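Local coordinates for protein phosphoserine phosphatase (PDB 4AP9) that probably hydrolyses L-phosphoserine to L-serine and phosphate with the help of magnesium, as a phosphatase of the haloacid dehalogenase superfamily, at residues 117-125 with 134-144; 16-26 with 103-112. One frame throughout, in Å; residues are numbered along the deposited sequence.

Contact 1. Residues 117-125 with 134-144; sequences DEFMANRAI and IRLRFRDKGEF. With 1PS (3-pyridinium-1-ylpropane-1-sulfonate), chain F.
The guanidinium groups of Arg123 and Arg137 lie flat on each other, centres 3.5 Å apart and planes 10° from parallel, with one CZ over the other. Both are salt-bridged to Glu106, through Arg123 NE and Arg137 NH1, which would offset the repulsion of two like charges stacked this closely. Arg123 reaches the stack on an extended chain, whereas Arg137 folds back at its third torsion (chi3 62°), a bend that also carries NH1 to the backbone of Ala121. There Arg137 NH1 donates to Ala121 O over 3.0 Å, close to the guanidinium plane. Across the face of Arg137 opposite Arg123 lies selenomethionine Met120, its SE 3.2 Å from Arg137 NH1. With CG anti to the backbone N, Met120 lays CG over the face of Phe144, 4.1 Å from the ring centroid; the bends beyond it carry SE to Arg137 and, obliquely, to the Phe138 and Phe144 rings in Met-aromatic contacts.

Asn122 OD1 receives Arg137 N over 2.8 Å in an almost straight bond (176°), though the donor is tilted from the carbonyl plane. Asn122 ND2 donates to Gly103 O, so both ends of the amide are held. Arg123 and Arg135 form an antiparallel hydrogen-bonded pair, Arg135 N to Arg123 O measuring 2.8 Å. Beyond it Ile125 CG1 rests on a face of the Arg135 guanidinium, and a water joins Arg135 NE to Ala124 O. At the other end Lys141 N donates to sulfonate O3 of the bound 1PS over 3.0 Å. Lys141 follows the N-cap residue Asp140, whose OD1 accepts Glu143 N.

Hairpin 118-127/130-135 forms one edge of the chain's central sheet, 118-127 pairing with strand 97-102; Ile134 and Leu136 pack on helix 52-62, and a strand of the second subunit pairs parallel to Ile134 and Arg135.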
loop_
_atom_site.group_PDB
_atom_site.type_symbol
_atom_site.label_atom_id
_atom_site.label_comp_id
_atom_site.label_asym_id
_atom_site.label_seq_id
_atom_site.Cartn_x
_atom_site.Cartn_y
_atom_site.Cartn_z
ATOM N N ASP A 117 -3.699 -28.046 -11.572
ATOM C CA ASP A 117 -4.960 -27.358 -11.354
ATOM C C ASP A 117 -5.079 -26.125 -12.245
ATOM O O ASP A 117 -6.177 -25.766 -12.682
ATOM C CB ASP A 117 -5.094 -27.008 -9.872
ATOM C CG ASP A 117 -5.154 -28.253 -8.995
ATOM O OD1 ASP A 117 -5.990 -29.135 -9.291
ATOM O OD2 ASP A 117 -4.353 -28.380 -8.043
ATOM N N GLU A 118 -3.948 -25.469 -12.499
ATOM C CA GLU A 118 -3.875 -24.389 -13.476
ATOM C C GLU A 118 -2.635 -24.565 -14.358
ATOM O O GLU A 118 -1.633 -25.155 -13.945
ATOM C CB GLU A 118 -3.841 -23.008 -12.806
ATOM C CG GLU A 118 -5.087 -22.676 -11.996
ATOM C CD GLU A 118 -5.175 -21.201 -11.633
ATOM O OE1 GLU A 118 -4.961 -20.349 -12.513
ATOM O OE2 GLU A 118 -5.477 -20.888 -10.462
ATOM N N PHE A 119 -2.706 -24.050 -15.570
ATOM C CA PHE A 119 -1.608 -24.188 -16.523
ATOM C C PHE A 119 -1.417 -22.854 -17.227
ATOM O O PHE A 119 -2.389 -22.238 -17.661
ATOM C CB PHE A 119 -1.968 -25.293 -17.528
ATOM C CG PHE A 119 -0.982 -25.467 -18.666
ATOM C CD1 PHE A 119 0.223 -26.125 -18.470
ATOM C CD2 PHE A 119 -1.285 -25.012 -19.941
ATOM C CE1 PHE A 119 1.125 -26.301 -19.531
ATOM C CE2 PHE A 119 -0.393 -25.185 -21.001
ATOM C CZ PHE A 119 0.815 -25.828 -20.789
HETATM N N MSE A 120 -0.172 -22.398 -17.348
HETATM C CA MSE A 120 0.113 -21.165 -18.079
HETATM C C MSE A 120 1.448 -21.210 -18.807
HETATM O O MSE A 120 2.484 -21.479 -18.203
HETATM C CB MSE A 120 0.149 -19.959 -17.141
HETATM C CG MSE A 120 0.749 -18.701 -17.785
HETATM SE SE MSE A 120 -0.458 -17.880 -19.082
HETATM C CE MSE A 120 -2.041 -18.143 -18.034
ATOM N N ALA A 121 1.418 -20.906 -20.100
ATOM C CA ALA A 121 2.648 -20.696 -20.859
ATOM C C ALA A 121 2.383 -19.691 -21.972
ATOM O O ALA A 121 1.268 -19.185 -22.120
ATOM C CB ALA A 121 3.163 -22.015 -21.448
ATOM N N ASN A 122 3.409 -19.402 -22.757
ATOM C CA ASN A 122 3.246 -18.489 -23.880
ATOM C C ASN A 122 2.569 -19.217 -25.039
ATOM O O ASN A 122 2.293 -20.403 -24.934
ATOM C CB ASN A 122 4.596 -17.882 -24.247
ATOM C CG ASN A 122 5.052 -16.857 -23.219
ATOM O OD1 ASN A 122 4.230 -16.110 -22.688
ATOM N ND2 ASN A 122 6.344 -16.833 -22.911
ATOM N N ARG A 123 2.230 -18.511 -26.110
ATOM C CA ARG A 123 1.545 -19.172 -27.223
ATOM C C ARG A 123 2.196 -18.777 -28.530
ATOM O O ARG A 123 2.971 -17.815 -28.581
ATOM C CB ARG A 123 0.035 -18.855 -27.234
ATOM C CG ARG A 123 -0.750 -19.634 -26.164
ATOM C CD ARG A 123 -2.269 -19.306 -26.142
ATOM N NE ARG A 123 -2.915 -20.088 -25.090
ATOM C CZ ARG A 123 -4.034 -19.757 -24.445
ATOM N NH1 ARG A 123 -4.681 -18.635 -24.733
ATOM N NH2 ARG A 123 -4.507 -20.560 -23.498
ATOM N N ALA A 124 1.889 -19.527 -29.588
ATOM C CA ALA A 124 2.482 -19.267 -30.894
ATOM C C ALA A 124 1.503 -18.599 -31.856
ATOM O O ALA A 124 0.287 -18.764 -31.744
ATOM C CB ALA A 124 2.989 -20.571 -31.485
ATOM N N ILE A 125 2.046 -17.840 -32.801
ATOM C CA ILE A 125 1.238 -17.182 -33.813
ATOM C C ILE A 125 1.486 -17.875 -35.145
ATOM O O ILE A 125 2.609 -17.923 -35.630
ATOM C CB ILE A 125 1.593 -15.691 -33.915
ATOM C CG1 ILE A 125 1.360 -15.002 -32.568
ATOM C CG2 ILE A 125 0.766 -14.996 -35.015
ATOM C CD1 ILE A 125 2.015 -13.655 -32.460
ATOM N N ILE A 134 5.602 -14.892 -31.371
ATOM C CA ILE A 134 5.199 -15.353 -30.045
ATOM C C ILE A 134 4.160 -14.425 -29.407
ATOM O O ILE A 134 4.229 -13.211 -29.565
ATOM C CB ILE A 134 6.425 -15.469 -29.114
ATOM C CG1 ILE A 134 6.048 -16.127 -27.774
ATOM C CG2 ILE A 134 7.077 -14.112 -28.916
ATOM C CD1 ILE A 134 7.272 -16.548 -26.928
ATOM N N ARG A 135 3.197 -15.012 -28.711
ATOM C CA ARG A 135 2.295 -14.250 -27.861
ATOM C C ARG A 135 2.869 -14.333 -26.462
ATOM O O ARG A 135 2.869 -15.413 -25.868
ATOM C CB ARG A 135 0.888 -14.860 -27.842
ATOM C CG ARG A 135 0.189 -14.978 -29.189
ATOM C CD ARG A 135 -1.322 -15.224 -28.983
ATOM N NE ARG A 135 -1.908 -15.981 -30.088
ATOM C CZ ARG A 135 -2.295 -15.436 -31.244
ATOM N NH1 ARG A 135 -2.144 -14.127 -31.444
ATOM N NH2 ARG A 135 -2.819 -16.194 -32.208
ATOM N N LEU A 136 3.362 -13.210 -25.942
ATOM C CA LEU A 136 3.915 -13.162 -24.591
ATOM C C LEU A 136 2.779 -12.933 -23.614
ATOM O O LEU A 136 2.160 -11.871 -23.611
ATOM C CB LEU A 136 4.943 -12.027 -24.452
ATOM C CG LEU A 136 6.230 -12.091 -25.272
ATOM C CD1 LEU A 136 7.107 -10.882 -24.962
ATOM C CD2 LEU A 136 7.000 -13.377 -24.996
ATOM N N ARG A 137 2.490 -13.935 -22.798
ATOM C CA ARG A 137 1.251 -13.915 -22.024
ATOM C C ARG A 137 1.469 -13.513 -20.572
ATOM O O ARG A 137 0.512 -13.347 -19.804
ATOM C CB ARG A 137 0.569 -15.270 -22.152
ATOM C CG ARG A 137 0.319 -15.623 -23.620
ATOM C CD ARG A 137 -0.506 -16.879 -23.795
ATOM N NE ARG A 137 -1.834 -16.733 -23.207
ATOM C CZ ARG A 137 -2.351 -17.587 -22.332
ATOM N NH1 ARG A 137 -1.656 -18.647 -21.953
ATOM N NH2 ARG A 137 -3.565 -17.388 -21.842
ATOM N N PHE A 138 2.737 -13.350 -20.211
ATOM C CA PHE A 138 3.134 -12.794 -18.925
ATOM C C PHE A 138 4.524 -12.165 -19.091
ATOM O O PHE A 138 5.274 -12.559 -19.986
ATOM C CB PHE A 138 3.112 -13.861 -17.821
ATOM C CG PHE A 138 3.930 -15.086 -18.133
ATOM C CD1 PHE A 138 3.388 -16.128 -18.857
ATOM C CD2 PHE A 138 5.242 -15.182 -17.704
ATOM C CE1 PHE A 138 4.140 -17.249 -19.147
ATOM C CE2 PHE A 138 6.004 -16.302 -17.986
ATOM C CZ PHE A 138 5.457 -17.336 -18.710
ATOM N N ARG A 139 4.850 -11.173 -18.269
ATOM C CA ARG A 139 6.092 -10.420 -18.451
ATOM C C ARG A 139 7.288 -11.322 -18.196
ATOM O O ARG A 139 8.236 -11.363 -18.982
ATOM C CB ARG A 139 6.139 -9.244 -17.481
ATOM C CG ARG A 139 7.363 -8.351 -17.621
ATOM C CD ARG A 139 7.332 -7.296 -16.518
ATOM N NE ARG A 139 8.366 -6.287 -16.684
ATOM C CZ ARG A 139 9.096 -5.804 -15.685
ATOM N NH1 ARG A 139 8.908 -6.254 -14.446
ATOM N NH2 ARG A 139 10.022 -4.885 -15.930
ATOM N N ASP A 140 7.223 -12.024 -17.070
ATOM C CA ASP A 140 8.228 -13.005 -16.649
ATOM C C ASP A 140 7.606 -13.836 -15.524
ATOM O O ASP A 140 6.507 -13.523 -15.055
ATOM C CB ASP A 140 9.524 -12.328 -16.173
ATOM C CG ASP A 140 9.297 -11.334 -15.030
ATOM O OD1 ASP A 140 8.877 -11.747 -13.931
ATOM O OD2 ASP A 140 9.573 -10.131 -15.215
ATOM N N LYS A 141 8.290 -14.891 -15.087
ATOM C CA LYS A 141 7.687 -15.809 -14.121
ATOM C C LYS A 141 7.429 -15.193 -12.752
ATOM O O LYS A 141 6.437 -15.526 -12.097
ATOM C CB LYS A 141 8.497 -17.102 -14.008
ATOM C CG LYS A 141 8.426 -17.934 -15.283
ATOM C CD LYS A 141 9.598 -18.892 -15.417
ATOM C CE LYS A 141 9.548 -19.606 -16.770
ATOM N NZ LYS A 141 10.722 -20.516 -16.999
ATOM N N GLY A 142 8.299 -14.287 -12.319
ATOM C CA GLY A 142 8.035 -13.562 -11.094
ATOM C C GLY A 142 6.766 -12.735 -11.195
ATOM O O GLY A 142 5.941 -12.726 -10.266
ATOM N N GLU A 143 6.598 -12.032 -12.318
ATOM C CA GLU A 143 5.410 -11.199 -12.484
ATOM C C GLU A 143 4.175 -12.075 -12.471
ATOM O O GLU A 143 3.153 -11.720 -11.877
ATOM C CB GLU A 143 5.454 -10.406 -13.796
ATOM C CG GLU A 143 6.328 -9.183 -13.754
ATOM C CD GLU A 143 5.985 -8.266 -12.597
ATOM O OE1 GLU A 143 4.862 -7.723 -12.565
ATOM O OE2 GLU A 143 6.851 -8.093 -11.727
ATOM N N PHE A 144 4.272 -13.236 -13.115
ATOM C CA PHE A 144 3.136 -14.146 -13.160
ATOM C C PHE A 144 2.696 -14.578 -11.759
ATOM O O PHE A 144 1.503 -14.696 -11.487
ATOM C CB PHE A 144 3.432 -15.389 -13.999
ATOM C CG PHE A 144 2.302 -16.369 -14.015
ATOM C CD1 PHE A 144 1.133 -16.075 -14.696
ATOM C CD2 PHE A 144 2.396 -17.567 -13.335
ATOM C CE1 PHE A 144 0.073 -16.974 -14.693
ATOM C CE2 PHE A 144 1.336 -18.470 -13.340
ATOM C CZ PHE A 144 0.184 -18.162 -14.024
HETATM N N1 1PS F . 15.711 -16.015 -17.137
HETATM C C1 1PS F . 16.637 -15.066 -17.326
HETATM C C2 1PS F . 17.988 -15.375 -17.257
HETATM C C3 1PS F . 16.060 -17.284 -16.875
HETATM C C4 1PS F . 17.394 -17.658 -16.777
HETATM C C5 1PS F . 18.386 -16.690 -16.977
HETATM C C6 1PS F . 14.322 -15.651 -17.255
HETATM C C7 1PS F . 13.437 -16.783 -16.845
HETATM C C8 1PS F . 12.339 -17.019 -17.848
HETATM S S1 1PS F . 11.041 -15.847 -17.571
HETATM O O1 1PS F . 9.782 -16.444 -18.050
HETATM O O2 1PS F . 11.272 -14.651 -18.361
HETATM O O3 1PS F . 11.055 -15.496 -16.181
HETATM O O HOH W 1 -2.192 -18.740 -30.472
#

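Contact 2. Residues 16-26 with 103-112; sequences IEGTLTDFEFW and GSFEEVLEPF
The carbonyl O of Ile16 takes two backbone N-H groups, Leu20 N at 3.0 Å and Thr19 N at 3.2 Å, and so winds the loop that presents Ile16 and Leu20 to Phe112. Ile16 CG2 sits over one face of the Phe112 ring, 4.1 Å from its centroid. The other branch of Ile16 meets Leu109 tip to tip, Ile16 CD1 to Leu109 CD1. Leu20 slides past the same Phe112 ring in the opposite direction, bringing CB to 3.8 Å from Phe112 CE1, and Thr21 CB touches CZ. Thr21 OG1 itself accepts Phe23 N, closing an ST turn that brings the chain round to the next aromatic group.

These are the loops after strands 11-15 and 97-102, neighbours in the Rossmann-like core of the superfamily. The first follows Asp15 in a sequence resembling HAD motif I, and leads on into the helices inserted after it, consistent with a cap; the second follows Ser102, at the usual place of motif II.

Two waters bridge polar groups of the loops: one links Glu17 OE1 with Gly103 N, the other joins Trp26 NE1 to Gly103 O.

Farther along, the edge of Phe105 points at the face of Phe25 in a T-shaped pair, centroids 5.1 Å apart and planes at 67°. The Phe25 ring, anti to its own backbone N (chi1 176°), also turns CD1 to Val108 CG2; its CB, placed by the backbone, passes Ser104 OG. Val108's other methyl, CG1, lies 3.6 Å from Phe23 CE2, and Trp26 CZ2 comes in near the plane of Phe105.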
loop_
_atom_site.group_PDB
_atom_site.type_symbol
_atom_site.label_atom_id
_atom_site.label_comp_id
_atom_site.label_asym_id
_atom_site.label_seq_id
_atom_site.Cartn_x
_atom_site.Cartn_y
_atom_site.Cartn_z
ATOM N N ILE A 16 7.970 -25.936 -15.559
ATOM C CA ILE A 16 8.000 -27.248 -16.205
ATOM C C ILE A 16 9.388 -27.683 -16.674
ATOM O O ILE A 16 9.826 -28.795 -16.389
ATOM C CB ILE A 16 7.018 -27.280 -17.397
ATOM C CG1 ILE A 16 5.591 -27.126 -16.882
ATOM C CG2 ILE A 16 7.141 -28.589 -18.178
ATOM C CD1 ILE A 16 4.562 -26.920 -17.982
ATOM N N GLU A 17 10.085 -26.813 -17.379
ATOM C CA GLU A 17 11.352 -27.221 -17.984
ATOM C C GLU A 17 12.433 -27.461 -16.948
ATOM O O GLU A 17 12.720 -26.601 -16.125
ATOM C CB GLU A 17 11.820 -26.180 -18.997
ATOM C CG GLU A 17 10.834 -25.956 -20.126
ATOM C CD GLU A 17 11.082 -24.639 -20.842
ATOM O OE1 GLU A 17 11.013 -23.574 -20.187
ATOM O OE2 GLU A 17 11.346 -24.667 -22.058
ATOM N N GLY A 18 13.043 -28.637 -16.999
ATOM C CA GLY A 18 14.113 -28.961 -16.068
ATOM C C GLY A 18 13.609 -29.477 -14.731
ATOM O O GLY A 18 14.398 -29.792 -13.844
ATOM N N THR A 19 12.292 -29.565 -14.577
ATOM C CA THR A 19 11.719 -30.217 -13.410
ATOM C C THR A 19 10.920 -31.435 -13.849
ATOM O O THR A 19 11.224 -32.553 -13.431
ATOM C CB THR A 19 10.813 -29.280 -12.597
ATOM O OG1 THR A 19 9.699 -28.887 -13.407
ATOM C CG2 THR A 19 11.595 -28.033 -12.138
ATOM N N LEU A 20 9.912 -31.216 -14.701
ATOM C CA LEU A 20 9.048 -32.305 -15.158
ATOM C C LEU A 20 9.486 -32.919 -16.481
ATOM O O LEU A 20 9.156 -34.074 -16.767
ATOM C CB LEU A 20 7.595 -31.833 -15.281
ATOM C CG LEU A 20 6.934 -31.205 -14.051
ATOM C CD1 LEU A 20 5.473 -30.897 -14.358
ATOM C CD2 LEU A 20 7.048 -32.127 -12.837
ATOM N N THR A 21 10.216 -32.156 -17.289
ATOM C CA THR A 21 10.684 -32.649 -18.581
ATOM C C THR A 21 12.092 -32.146 -18.879
ATOM O O THR A 21 12.473 -31.051 -18.459
ATOM C CB THR A 21 9.754 -32.200 -19.711
ATOM O OG1 THR A 21 10.204 -32.753 -20.950
ATOM C CG2 THR A 21 9.746 -30.691 -19.835
ATOM N N ASP A 22 12.888 -32.938 -19.588
ATOM C CA ASP A 22 14.161 -32.400 -20.045
ATOM C C ASP A 22 14.095 -31.933 -21.495
ATOM O O ASP A 22 15.120 -31.610 -22.076
ATOM C CB ASP A 22 15.330 -33.363 -19.806
ATOM C CG ASP A 22 15.070 -34.737 -20.357
ATOM O OD1 ASP A 22 14.234 -35.458 -19.766
ATOM O OD2 ASP A 22 15.707 -35.106 -21.372
ATOM N N PHE A 23 12.889 -31.878 -22.061
ATOM C CA PHE A 23 12.717 -31.308 -23.399
ATOM C C PHE A 23 12.964 -29.800 -23.412
ATOM O O PHE A 23 12.444 -29.056 -22.577
ATOM C CB PHE A 23 11.341 -31.619 -24.002
ATOM C CG PHE A 23 11.155 -31.031 -25.374
ATOM C CD1 PHE A 23 11.879 -31.519 -26.449
ATOM C CD2 PHE A 23 10.300 -29.956 -25.577
ATOM C CE1 PHE A 23 11.736 -30.966 -27.714
ATOM C CE2 PHE A 23 10.157 -29.393 -26.841
ATOM C CZ PHE A 23 10.868 -29.908 -27.909
ATOM N N GLU A 24 13.778 -29.361 -24.365
ATOM C CA GLU A 24 14.113 -27.956 -24.507
ATOM C C GLU A 24 13.824 -27.491 -25.927
ATOM O O GLU A 24 14.636 -27.697 -26.827
ATOM C CB GLU A 24 15.583 -27.738 -24.163
ATOM C CG GLU A 24 15.859 -27.976 -22.698
ATOM C CD GLU A 24 17.294 -27.696 -22.332
ATOM O OE1 GLU A 24 17.638 -26.508 -22.158
ATOM O OE2 GLU A 24 18.067 -28.671 -22.230
ATOM N N PHE A 25 12.663 -26.869 -26.113
ATOM C CA PHE A 25 12.206 -26.452 -27.447
ATOM C C PHE A 25 13.256 -25.751 -28.313
ATOM O O PHE A 25 13.376 -26.029 -29.507
ATOM C CB PHE A 25 10.971 -25.550 -27.324
ATOM C CG PHE A 25 10.493 -24.996 -28.635
ATOM C CD1 PHE A 25 9.671 -25.747 -29.456
ATOM C CD2 PHE A 25 10.849 -23.716 -29.038
ATOM C CE1 PHE A 25 9.225 -25.249 -30.671
ATOM C CE2 PHE A 25 10.398 -23.206 -30.261
ATOM C CZ PHE A 25 9.584 -23.977 -31.072
ATOM N N TRP A 26 13.993 -24.799 -27.746
ATOM C CA TRP A 26 14.954 -24.066 -28.565
ATOM C C TRP A 26 16.171 -24.904 -29.011
ATOM O O TRP A 26 16.687 -24.717 -30.127
ATOM C CB TRP A 26 15.357 -22.723 -27.917
ATOM C CG TRP A 26 14.205 -21.731 -27.887
ATOM C CD1 TRP A 26 13.550 -21.260 -26.777
ATOM C CD2 TRP A 26 13.545 -21.134 -29.020
ATOM N NE1 TRP A 26 12.553 -20.383 -27.149
ATOM C CE2 TRP A 26 12.519 -20.302 -28.515
ATOM C CE3 TRP A 26 13.733 -21.215 -30.402
ATOM C CZ2 TRP A 26 11.685 -19.552 -29.349
ATOM C CZ3 TRP A 26 12.898 -20.469 -31.233
ATOM C CH2 TRP A 26 11.883 -19.651 -30.698
ATOM N N GLY A 103 7.790 -20.596 -19.869
ATOM C CA GLY A 103 7.967 -19.524 -20.840
ATOM C C GLY A 103 7.981 -20.043 -22.273
ATOM O O GLY A 103 8.077 -19.262 -23.226
ATOM N N SER A 104 7.898 -21.365 -22.419
ATOM C CA SER A 104 7.795 -21.984 -23.733
ATOM C C SER A 104 6.327 -22.078 -24.143
ATOM O O SER A 104 5.438 -21.587 -23.430
ATOM C CB SER A 104 8.294 -23.436 -23.713
ATOM O OG SER A 104 8.479 -23.931 -25.043
ATOM N N PHE A 105 6.090 -22.723 -25.285
ATOM C CA PHE A 105 4.774 -22.750 -25.924
ATOM C C PHE A 105 3.757 -23.762 -25.397
ATOM O O PHE A 105 4.061 -24.946 -25.260
ATOM C CB PHE A 105 5.013 -22.969 -27.428
ATOM C CG PHE A 105 5.850 -21.895 -28.070
ATOM C CD1 PHE A 105 5.283 -20.697 -28.459
ATOM C CD2 PHE A 105 7.210 -22.081 -28.284
ATOM C CE1 PHE A 105 6.044 -19.713 -29.039
ATOM C CE2 PHE A 105 7.974 -21.092 -28.871
ATOM C CZ PHE A 105 7.395 -19.906 -29.243
ATOM N N GLU A 106 2.548 -23.293 -25.096
ATOM C CA GLU A 106 1.480 -24.181 -24.643
ATOM C C GLU A 106 1.214 -25.298 -25.639
ATOM O O GLU A 106 0.828 -26.402 -25.254
ATOM C CB GLU A 106 0.178 -23.402 -24.415
ATOM C CG GLU A 106 0.190 -22.575 -23.125
ATOM C CD GLU A 106 -1.202 -22.149 -22.684
ATOM O OE1 GLU A 106 -2.176 -22.441 -23.420
ATOM O OE2 GLU A 106 -1.314 -21.530 -21.589
ATOM N N GLU A 107 1.412 -24.996 -26.921
ATOM C CA GLU A 107 1.087 -25.914 -28.000
ATOM C C GLU A 107 2.013 -27.128 -27.944
ATOM O O GLU A 107 1.596 -28.267 -28.190
ATOM C CB GLU A 107 1.171 -25.192 -29.357
ATOM C CG GLU A 107 0.165 -24.012 -29.527
ATOM C CD GLU A 107 0.704 -22.644 -29.058
ATOM O OE1 GLU A 107 1.699 -22.595 -28.307
ATOM O OE2 GLU A 107 0.144 -21.606 -29.476
ATOM N N VAL A 108 3.264 -26.874 -27.590
ATOM C CA VAL A 108 4.252 -27.933 -27.438
ATOM C C VAL A 108 4.149 -28.646 -26.076
ATOM O O VAL A 108 4.398 -29.852 -25.971
ATOM C CB VAL A 108 5.655 -27.362 -27.634
ATOM C CG1 VAL A 108 6.705 -28.381 -27.291
ATOM C CG2 VAL A 108 5.817 -26.907 -29.072
ATOM N N LEU A 109 3.762 -27.908 -25.045
ATOM C CA LEU A 109 3.689 -28.480 -23.697
ATOM C C LEU A 109 2.290 -29.007 -23.398
ATOM O O LEU A 109 1.925 -29.252 -22.250
ATOM C CB LEU A 109 4.115 -27.449 -22.652
ATOM C CG LEU A 109 5.601 -27.081 -22.702
ATOM C CD1 LEU A 109 5.924 -25.979 -21.688
ATOM C CD2 LEU A 109 6.481 -28.311 -22.471
ATOM N N GLU A 110 1.522 -29.195 -24.454
ATOM C CA GLU A 110 0.159 -29.690 -24.349
ATOM C C GLU A 110 -0.020 -30.926 -23.438
ATOM O O GLU A 110 -1.024 -31.036 -22.726
ATOM C CB GLU A 110 -0.387 -29.932 -25.757
ATOM C CG GLU A 110 -1.847 -30.289 -25.797
ATOM C CD GLU A 110 -2.074 -31.769 -25.634
ATOM O OE1 GLU A 110 -1.079 -32.530 -25.688
ATOM O OE2 GLU A 110 -3.245 -32.167 -25.441
ATOM N N PRO A 111 0.949 -31.857 -23.444
ATOM C CA PRO A 111 0.756 -33.013 -22.555
ATOM C C PRO A 111 0.564 -32.648 -21.067
ATOM O O PRO A 111 -0.041 -33.418 -20.322
ATOM C CB PRO A 111 2.043 -33.839 -22.765
ATOM C CG PRO A 111 2.498 -33.483 -24.144
ATOM C CD PRO A 111 2.118 -32.023 -24.331
ATOM N N PHE A 112 1.053 -31.481 -20.651
ATOM C CA PHE A 112 0.955 -31.053 -19.258
ATOM C C PHE A 112 -0.280 -30.189 -18.990
ATOM O O PHE A 112 -0.512 -29.769 -17.864
ATOM C CB PHE A 112 2.196 -30.248 -18.877
ATOM C CG PHE A 112 3.456 -31.048 -18.856
ATOM C CD1 PHE A 112 3.721 -31.907 -17.803
ATOM C CD2 PHE A 112 4.387 -30.937 -19.878
ATOM C CE1 PHE A 112 4.888 -32.642 -17.775
ATOM C CE2 PHE A 112 5.546 -31.678 -19.853
ATOM C CZ PHE A 112 5.798 -32.528 -18.791
HETATM O O HOH W 2 10.584 -21.114 -19.671
HETATM O O HOH W 3 10.199 -19.691 -25.195
#

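From the N terminus, strand 11-15 runs into 16-26, and the chain then makes a long excursion through helices 25-33, 36-47, 52-62, 68-73 and 82-93 before strand 97-102 returns it to 103-112; contact 2 closes that 76-residue loop. Contact 1 opens only afterwards and closes the eight-residue link, the far end of a beta hairpin, between 117-125 and 134-144, so the two follow in series, neither nested nor crossed. They meet at 103-112 and 117-125: Ala124 N lies 2.7 Å from Glu107 OE2, and Asn122 O 2.9 Å from Glu106 N, both probable hydrogen bonds. Together they tie the sheet's hairpin edge to the loops beyond strands 11-15 and 97-102.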